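Local atomic coordinates of epsin 1 (Danio rerio, PDB entry 5LP0), a protein that probably binds membranes rich in phosphatidylinositol 4,5-bisphosphate, bends them and helps clathrin-coated invaginations form during receptor-mediated endocytosis. Residues E125-L128 / R129-R132. Sequence-based numbering, arbitrary orientation. Where two conformers were deposited one is given.
Sequences EERL and REER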
loop_
_atom_site.group_PDB
_atom_site.type_symbol
_atom_site.label_atom_id
_atom_site.label_comp_id
_atom_site.label_asym_id
_atom_site.label_seq_id
_atom_site.Cartn_x
_atom_site.Cartn_y
_atom_site.Cartn_z
ATOM N N GLU A 125 3.641 16.867 5.886
ATOM C CA GLU A 125 4.753 16.818 4.938
ATOM C C GLU A 125 6.120 16.753 5.623
ATOM O O GLU A 125 7.054 16.123 5.102
ATOM C CB GLU A 125 4.639 17.962 3.922
ATOM C CG GLU A 125 3.257 17.990 3.262
ATOM C CD GLU A 125 3.262 18.509 1.831
ATOM O OE1 GLU A 125 4.252 18.285 1.104
ATOM O OE2 GLU A 125 2.258 19.134 1.429
ATOM N N GLU A 126 6.239 17.344 6.810
ATOM C CA GLU A 126 7.462 17.188 7.603
ATOM C C GLU A 126 7.693 15.730 8.009
ATOM O O GLU A 126 8.808 15.177 7.863
ATOM C CB GLU A 126 7.404 18.065 8.849
ATOM C CG GLU A 126 8.625 17.926 9.745
ATOM C CD GLU A 126 8.487 18.668 11.062
ATOM O OE1 GLU A 126 7.447 18.500 11.741
ATOM O OE2 GLU A 126 9.424 19.414 11.418
ATOM N N ARG A 127 6.637 15.104 8.517
ATOM C CA ARG A 127 6.696 13.691 8.864
ATOM C C ARG A 127 7.099 12.882 7.645
ATOM O O ARG A 127 7.893 11.963 7.750
ATOM C CB ARG A 127 5.349 13.196 9.385
ATOM C CG ARG A 127 5.034 13.657 10.795
ATOM C CD ARG A 127 3.803 12.964 11.342
ATOM N NE ARG A 127 4.000 11.518 11.414
ATOM C CZ ARG A 127 3.025 10.622 11.539
ATOM N NH1 ARG A 127 1.763 11.021 11.642
ATOM N NH2 ARG A 127 3.310 9.322 11.591
ATOM N N LEU A 128 6.578 13.217 6.479
ATOM C CA LEU A 128 6.929 12.465 5.289
ATOM C C LEU A 128 8.440 12.570 5.009
ATOM O O LEU A 128 9.072 11.568 4.704
ATOM C CB LEU A 128 6.061 12.896 4.092
ATOM C CG LEU A 128 4.574 12.488 4.205
ATOM C CD1 LEU A 128 3.650 13.399 3.379
ATOM C CD2 LEU A 128 4.337 11.025 3.805
ATOM N N ARG A 129 9.021 13.767 5.131
ATOM C CA ARG A 129 10.474 13.916 4.913
ATOM C C ARG A 129 11.345 13.079 5.857
ATOM O O ARG A 129 12.310 12.408 5.425
ATOM C CB ARG A 129 10.902 15.375 5.016
ATOM C CG ARG A 129 10.530 16.219 3.824
ATOM C CD ARG A 129 11.255 17.549 3.884
ATOM N NE ARG A 129 11.042 18.213 5.171
ATOM C CZ ARG A 129 10.018 19.017 5.447
ATOM N NH1 ARG A 129 9.088 19.276 4.532
ATOM N NH2 ARG A 129 9.917 19.565 6.651
ATOM N N GLU A 130 11.008 13.118 7.147
ATOM C CA GLU A 130 11.703 12.354 8.188
ATOM C C GLU A 130 11.598 10.847 7.934
ATOM O O GLU A 130 12.589 10.067 8.058
ATOM C CB GLU A 130 11.085 12.700 9.555
ATOM C CG GLU A 130 11.324 14.152 9.977
ATOM C CD GLU A 130 10.235 14.747 10.872
ATOM O OE1 GLU A 130 9.270 14.045 11.263
ATOM O OE2 GLU A 130 10.367 15.947 11.192
ATOM N N GLU A 131 10.382 10.435 7.576
ATOM C CA GLU A 131 10.089 9.034 7.347
ATOM C C GLU A 131 10.851 8.591 6.117
ATOM O O GLU A 131 11.329 7.477 6.076
ATOM C CB GLU A 131 8.590 8.788 7.143
ATOM C CG GLU A 131 7.759 9.046 8.397
ATOM C CD GLU A 131 7.864 7.966 9.451
ATOM O OE1 GLU A 131 8.416 6.878 9.156
ATOM O OE2 GLU A 131 7.377 8.219 10.581
ATOM N N ARG A 132 11.002 9.461 5.124
ATOM C CA ARG A 132 11.704 9.078 3.898
ATOM C C ARG A 132 13.191 8.848 4.138
ATOM O O ARG A 132 13.739 7.894 3.660
ATOM C CB ARG A 132 11.511 10.132 2.821
ATOM C CG ARG A 132 12.148 9.783 1.498
ATOM C CD ARG A 132 11.712 10.765 0.437
ATOM N NE ARG A 132 12.210 10.410 -0.881
ATOM C CZ ARG A 132 11.637 9.515 -1.678
ATOM N NH1 ARG A 132 10.564 8.846 -1.282
ATOM N NH2 ARG A 132 12.163 9.282 -2.856
HETATM O O HOH W 1 6.459 10.462 11.231
#
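Glu-126 CA lies over one face of the Arg-129 guanidinium, displaced toward its rim, with Arg-129 NH2 3.5 Å away. A bend at chi3 (-53°) folds the arginine back toward the preceding turn. The guanidinium plane stands 58° from that of the Glu-126 carboxylate, and the two charged ends remain apart, Glu-126 OE2 to Arg-129 NH2 being 4.8 Å, so the contact is one of packing with at most a diffuse attraction. At the edge of the Arg-127 guanidinium, in its plane, a water accepts from Arg-127 NE (2.7 Å) and donates to Glu-131 OE2 (2.5 Å). This bridge links two opposite charges too distant for a direct salt bridge, while Arg-127 NH1 hydrogen-bonds to Thr-120 OG1 and Glu-131 OE1 forms a salt bridge with Lys-74 NZ. Glu-131 curls at chi2, and its CG lies 3.0 Å from Arg-127 O. The extended Glu-130 side chain reaches back across that of Glu-126; in the given conformer Glu-130 OE2 is 3.6 Å from Glu-126 OE2. The amides of residues 129 to 132 bond to the carbonyls four residues earlier, the Glu-130 N to Glu-126 O bond being nearly straight (171°). The pattern is that of i to i+4 alpha-helical geometry in the first turns of helix 125-139, whose Leu-128 packs on Leu-121 of helix 108-122 within the all-helical ENTH fold.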